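Long-range contacts in proto-oncogene tyrosine-protein kinase receptor Ret (Danio rerio, PDB 7AMK), which is a receptor tyrosine kinase whose extracellular cadherin-like domains probably recognise a GDNF-family ligand held by its GFR-alpha co-receptor: residues 168-173 with 201-206; 363-368 with 389-394. The protein carries 4 engineered substitutions. All blocks are in the same frame, centred on the assembly; numbering follows the deposited sequence.

Contact 1 of 2, residues 168-173 with 201-206; sequences YGVVAG and YHLDIV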
loop_
_atom_site.group_PDB
_atom_site.type_symbol
_atom_site.label_atom_id
_atom_site.label_comp_id
_atom_site.label_asym_id
_atom_site.label_seq_id
_atom_site.Cartn_x
_atom_site.Cartn_y
_atom_site.Cartn_z
ATOM N N TYR A 168 -23.511 52.121 23.714
ATOM C CA TYR A 168 -22.727 51.242 22.854
ATOM C C TYR A 168 -23.476 50.986 21.554
ATOM O O TYR A 168 -24.705 51.067 21.508
ATOM C CB TYR A 168 -22.429 49.895 23.540
ATOM C CG TYR A 168 -21.525 50.017 24.721
ATOM C CD1 TYR A 168 -22.033 50.292 25.985
ATOM C CD2 TYR A 168 -20.141 49.889 24.586
ATOM C CE1 TYR A 168 -21.201 50.412 27.086
ATOM C CE2 TYR A 168 -19.315 50.027 25.653
ATOM C CZ TYR A 168 -19.847 50.295 26.912
ATOM O OH TYR A 168 -19.005 50.422 27.994
ATOM N N GLY A 169 -22.726 50.701 20.487
ATOM C CA GLY A 169 -23.323 50.264 19.238
ATOM C C GLY A 169 -22.448 49.284 18.486
ATOM O O GLY A 169 -21.228 49.258 18.661
ATOM N N VAL A 170 -23.073 48.457 17.659
ATOM C CA VAL A 170 -22.335 47.663 16.681
ATOM C C VAL A 170 -22.147 48.503 15.432
ATOM O O VAL A 170 -23.125 48.969 14.834
ATOM C CB VAL A 170 -23.041 46.347 16.329
ATOM C CG1 VAL A 170 -22.287 45.668 15.181
ATOM C CG2 VAL A 170 -23.053 45.417 17.504
ATOM N N VAL A 171 -20.891 48.684 15.035
ATOM C CA VAL A 171 -20.573 49.391 13.803
ATOM C C VAL A 171 -20.766 48.415 12.650
ATOM O O VAL A 171 -20.008 47.445 12.511
ATOM C CB VAL A 171 -19.153 49.954 13.824
ATOM C CG1 VAL A 171 -18.651 50.115 12.434
ATOM C CG2 VAL A 171 -19.150 51.298 14.526
ATOM N N ALA A 172 -21.796 48.662 11.828
ATOM C CA ALA A 172 -22.191 47.742 10.762
ATOM C C ALA A 172 -21.724 48.310 9.429
ATOM O O ALA A 172 -22.395 49.164 8.846
ATOM C CB ALA A 172 -23.698 47.513 10.767
ATOM N N GLY A 173 -20.567 47.848 8.957
ATOM C CA GLY A 173 -20.184 48.122 7.585
ATOM C C GLY A 173 -21.109 47.359 6.661
ATOM O O GLY A 173 -21.947 47.943 5.965
ATOM N N TYR A 201 -17.541 35.778 13.152
ATOM C CA TYR A 201 -18.000 37.116 12.814
ATOM C C TYR A 201 -17.070 38.141 13.449
ATOM O O TYR A 201 -16.845 38.117 14.660
ATOM C CB TYR A 201 -19.435 37.337 13.260
ATOM C CG TYR A 201 -20.465 36.720 12.353
ATOM C CD1 TYR A 201 -20.858 35.397 12.505
ATOM C CD2 TYR A 201 -21.057 37.475 11.349
ATOM C CE1 TYR A 201 -21.771 34.845 11.683
ATOM C CE2 TYR A 201 -21.992 36.944 10.536
ATOM C CZ TYR A 201 -22.357 35.624 10.697
ATOM O OH TYR A 201 -23.335 35.110 9.876
ATOM N N HIS A 202 -16.528 39.023 12.625
ATOM C CA HIS A 202 -15.717 40.133 13.096
ATOM C C HIS A 202 -16.618 41.320 13.391
ATOM O O HIS A 202 -17.438 41.714 12.555
ATOM C CB HIS A 202 -14.662 40.521 12.062
ATOM C CG HIS A 202 -13.623 39.467 11.839
ATOM N ND1 HIS A 202 -12.612 39.212 12.746
ATOM C CD2 HIS A 202 -13.447 38.587 10.821
ATOM C CE1 HIS A 202 -11.852 38.230 12.289
ATOM N NE2 HIS A 202 -12.335 37.835 11.124
ATOM N N LEU A 203 -16.483 41.857 14.592
ATOM C CA LEU A 203 -17.319 42.943 15.071
ATOM C C LEU A 203 -16.419 44.071 15.548
ATOM O O LEU A 203 -15.321 43.836 16.071
ATOM C CB LEU A 203 -18.256 42.489 16.224
ATOM C CG LEU A 203 -19.264 41.361 15.917
ATOM C CD1 LEU A 203 -20.168 41.005 17.139
ATOM C CD2 LEU A 203 -20.143 41.770 14.738
ATOM N N ASP A 204 -16.874 45.295 15.306
ATOM C CA ASP A 204 -16.306 46.492 15.903
ATOM C C ASP A 204 -17.387 47.140 16.762
ATOM O O ASP A 204 -18.438 47.539 16.247
ATOM C CB ASP A 204 -15.783 47.463 14.833
ATOM C CG ASP A 204 -14.542 48.250 15.304
ATOM O OD1 ASP A 204 -13.931 47.867 16.317
ATOM O OD2 ASP A 204 -14.178 49.261 14.667
ATOM N N ILE A 205 -17.138 47.200 18.082
ATOM C CA ILE A 205 -18.003 47.850 19.065
ATOM C C ILE A 205 -17.556 49.306 19.236
ATOM O O ILE A 205 -16.356 49.592 19.319
ATOM C CB ILE A 205 -17.936 47.087 20.405
ATOM C CG1 ILE A 205 -18.296 45.605 20.223
ATOM C CG2 ILE A 205 -18.843 47.711 21.469
ATOM C CD1 ILE A 205 -19.630 45.356 19.501
ATOM N N VAL A 206 -18.513 50.236 19.265
ATOM C CA VAL A 206 -18.251 51.650 19.533
ATOM C C VAL A 206 -18.854 52.005 20.882
ATOM O O VAL A 206 -20.019 51.679 21.160
ATOM C CB VAL A 206 -18.821 52.573 18.439
ATOM C CG1 VAL A 206 -20.328 52.524 18.440
ATOM C CG2 VAL A 206 -18.375 54.007 18.678
#

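Contact 2 of 2, residues 363-368 with 389-394; sequences PIRFSQ and CVENCQ. Engineered in segment 363-368: Q368 (natural residue Asn).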
loop_
_atom_site.group_PDB
_atom_site.type_symbol
_atom_site.label_atom_id
_atom_site.label_comp_id
_atom_site.label_asym_id
_atom_site.label_seq_id
_atom_site.Cartn_x
_atom_site.Cartn_y
_atom_site.Cartn_z
ATOM N N PRO A 363 -5.838 -20.764 -10.565
ATOM C CA PRO A 363 -5.301 -22.098 -10.854
ATOM C C PRO A 363 -3.839 -22.200 -10.452
ATOM O O PRO A 363 -3.099 -21.215 -10.477
ATOM C CB PRO A 363 -5.464 -22.214 -12.372
ATOM C CG PRO A 363 -5.391 -20.805 -12.853
ATOM C CD PRO A 363 -6.065 -19.978 -11.793
ATOM N N ILE A 364 -3.442 -23.398 -10.043
ATOM C CA ILE A 364 -2.072 -23.693 -9.654
ATOM C C ILE A 364 -1.533 -24.665 -10.694
ATOM O O ILE A 364 -1.992 -25.807 -10.791
ATOM C CB ILE A 364 -1.984 -24.280 -8.235
ATOM C CG1 ILE A 364 -2.595 -23.333 -7.197
ATOM C CG2 ILE A 364 -0.551 -24.611 -7.881
ATOM C CD1 ILE A 364 -1.902 -21.977 -7.108
ATOM N N ARG A 365 -0.562 -24.217 -11.482
ATOM C CA ARG A 365 -0.200 -24.996 -12.653
ATOM C C ARG A 365 0.986 -24.343 -13.348
ATOM O O ARG A 365 1.036 -23.117 -13.486
ATOM C CB ARG A 365 -1.388 -25.113 -13.620
ATOM C CG ARG A 365 -1.780 -23.782 -14.277
ATOM C CD ARG A 365 -3.065 -23.894 -15.086
ATOM N NE ARG A 365 -3.418 -22.614 -15.677
ATOM C CZ ARG A 365 -4.639 -22.264 -16.057
ATOM N NH1 ARG A 365 -5.677 -23.076 -15.890
ATOM N NH2 ARG A 365 -4.826 -21.067 -16.612
ATOM N N PHE A 366 1.944 -25.163 -13.760
ATOM C CA PHE A 366 2.988 -24.678 -14.643
ATOM C C PHE A 366 2.437 -24.560 -16.054
ATOM O O PHE A 366 1.499 -25.263 -16.438
ATOM C CB PHE A 366 4.192 -25.619 -14.644
ATOM C CG PHE A 366 4.952 -25.664 -13.345
ATOM C CD1 PHE A 366 5.858 -24.666 -13.020
ATOM C CD2 PHE A 366 4.802 -26.741 -12.470
ATOM C CE1 PHE A 366 6.583 -24.716 -11.824
ATOM C CE2 PHE A 366 5.522 -26.794 -11.274
ATOM C CZ PHE A 366 6.414 -25.772 -10.956
ATOM N N SER A 367 3.024 -23.661 -16.835
ATOM C CA SER A 367 2.745 -23.694 -18.260
ATOM C C SER A 367 3.113 -25.067 -18.808
ATOM O O SER A 367 3.824 -25.858 -18.169
ATOM C CB SER A 367 3.514 -22.608 -18.994
ATOM O OG SER A 367 4.833 -23.039 -19.239
ATOM N N GLN A 368 2.596 -25.365 -19.991
ATOM C CA GLN A 368 2.932 -26.629 -20.625
ATOM C C GLN A 368 4.305 -26.592 -21.294
ATOM O O GLN A 368 4.673 -27.560 -21.970
ATOM C CB GLN A 368 1.835 -27.022 -21.621
ATOM C CG GLN A 368 1.252 -25.868 -22.413
ATOM C CD GLN A 368 -0.092 -26.217 -23.021
ATOM O OE1 GLN A 368 -0.338 -25.980 -24.214
ATOM N NE2 GLN A 368 -0.973 -26.794 -22.208
ATOM N N CYS A 389 8.476 -21.225 -11.687
ATOM C CA CYS A 389 7.333 -20.421 -11.287
ATOM C C CYS A 389 6.068 -20.991 -11.927
ATOM O O CYS A 389 6.040 -21.234 -13.137
ATOM C CB CYS A 389 7.622 -18.963 -11.691
ATOM S SG CYS A 389 6.324 -17.679 -11.701
ATOM N N VAL A 390 5.029 -21.245 -11.124
ATOM C CA VAL A 390 3.734 -21.640 -11.682
ATOM C C VAL A 390 3.145 -20.459 -12.450
ATOM O O VAL A 390 3.647 -19.337 -12.360
ATOM C CB VAL A 390 2.755 -22.118 -10.589
ATOM C CG1 VAL A 390 3.134 -23.509 -10.086
ATOM C CG2 VAL A 390 2.708 -21.104 -9.445
ATOM N N GLU A 391 2.073 -20.691 -13.197
ATOM C CA GLU A 391 1.509 -19.633 -14.030
ATOM C C GLU A 391 1.138 -18.412 -13.187
ATOM O O GLU A 391 0.461 -18.521 -12.159
ATOM C CB GLU A 391 0.291 -20.161 -14.794
ATOM C CG GLU A 391 -0.338 -19.161 -15.766
ATOM C CD GLU A 391 -1.604 -19.702 -16.410
ATOM O OE1 GLU A 391 -1.528 -20.763 -17.068
ATOM O OE2 GLU A 391 -2.678 -19.087 -16.239
ATOM N N ASN A 392 1.622 -17.246 -13.616
ATOM C CA ASN A 392 1.342 -15.946 -12.998
ATOM C C ASN A 392 1.779 -15.874 -11.540
ATOM O O ASN A 392 1.359 -14.964 -10.814
ATOM C CB ASN A 392 -0.140 -15.571 -13.117
ATOM C CG ASN A 392 -0.532 -15.196 -14.535
ATOM O OD1 ASN A 392 0.199 -14.493 -15.232
ATOM N ND2 ASN A 392 -1.684 -15.673 -14.972
ATOM N N CYS A 393 2.646 -16.799 -11.114
ATOM C CA CYS A 393 3.124 -16.801 -9.734
ATOM C C CYS A 393 3.697 -15.449 -9.318
ATOM O O CYS A 393 3.648 -15.105 -8.133
ATOM C CB CYS A 393 4.179 -17.892 -9.541
ATOM S SG CYS A 393 5.875 -17.283 -9.744
ATOM N N GLN A 394 4.247 -14.670 -10.259
ATOM C CA GLN A 394 4.894 -13.418 -9.875
ATOM C C GLN A 394 3.899 -12.322 -9.524
ATOM O O GLN A 394 4.296 -11.325 -8.913
ATOM C CB GLN A 394 5.844 -12.936 -10.979
ATOM C CG GLN A 394 7.206 -13.623 -10.937
ATOM C CD GLN A 394 7.967 -13.527 -12.244
ATOM O OE1 GLN A 394 8.687 -12.568 -12.481
ATOM N NE2 GLN A 394 7.812 -14.533 -13.096
HETATM O O HOH W 1 -2.239 -18.795 -11.668
HETATM O O HOH W 2 -0.631 -21.174 -11.026
#

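Contact 1 of 2, residues 168-173 with 201-206
G169 and V206 face each other as an antiparallel hydrogen-bonded pair, each using both its N-H and its C=O on the other. G169 N donates to V206 O at 3.0 Å, and V206 N returns a straighter bond to G169 O at 2.9 Å (175° at the hydrogen). One step on, V171 N reaches D204 O at 3.0 Å. Two CA-H groups also approach the carbonyls of the pair: Y168 CA meets V206 O, and I205 CA meets G169 O. The I205 backbone, on the other edge of its strand, is hydrogen-bonded to R220 of strand 215-227. V206 CG1 sits between its backbone N and carbonyl carbon (chi1 67°), which brings this methyl 3.4 Å from G169 O, over a residue without a side chain. On the face carrying V170 and I205, V170 CG2 meets I205 CD1 at 4.0 Å, while Y168 CD2 touches I205 CG2. The Y168 hydroxyl is hydrogen-bonded to C130 O. Strand 165-170 is thus stitched as an edge strand onto strand 200-210, whose far side pairs with strand 215-227, in the four-stranded mixed sheet of a cadherin-like beta-sandwich domain.

Contact 2 of 2, residues 363-368 with 389-394
R365 grips E391 side-on in a two-pronged salt bridge, one nitrogen to each carboxylate oxygen. NH2 of R365 meets E391 OE2 on its syn side at 2.9 Å, whereas R365 NE approaches E391 OE1 at 3.0 Å from above the carboxylate plane, the two flat groups being turned 56° apart. E391 reaches there with CG anti to its backbone N (chi1 -177°) and an extended chain running alongside that of R365. P363 CG lies over one face of the guanidinium. A lysine in place of E391 would probably leave the guanidinium without its carboxylate mate and set two positive charges side by side. The backbones are joined where E391 N donates to R365 O at 2.7 Å; one water bridges P363 O and E391 O, and a second accepts from R365 N. Farther in, V390 CG1 stands over the centre of the F366 ring, a CH-pi contact 4.0 Å from its centroid, and F366 packs on A458 and Y403. Residues 390-393 form a type II beta turn, closed by C393 N to V390 O and spanned by the C389–C393 disulfide: a disulfide-braced turn fastened to the loop between strands 350-359 and 371-375, in the fourth cadherin-like domain.

Overall arrangement
Contact 1 and contact 2 lie on opposite sides of the chain's centre, 77 Å apart between centres and about 56 Å between nearest atoms, so neither touches the other. Contact 1 closes before contact 2 opens, and the third cadherin-like domain comes between them along the chain. The calcium ions, bound by residues such as E142, D228, D265 and D341, lie with the second and third domains; neither contact supplies a ligand to them. One is regular sheet pairing, the other two loops joined by charge, water and a disulfide-braced turn. Between copies, segment 363-368 of one chain meets segment 201-206 of the other: Q368, an engineered residue, hydrogen-bonds through OE1 to H202 NE2 of the second subunit.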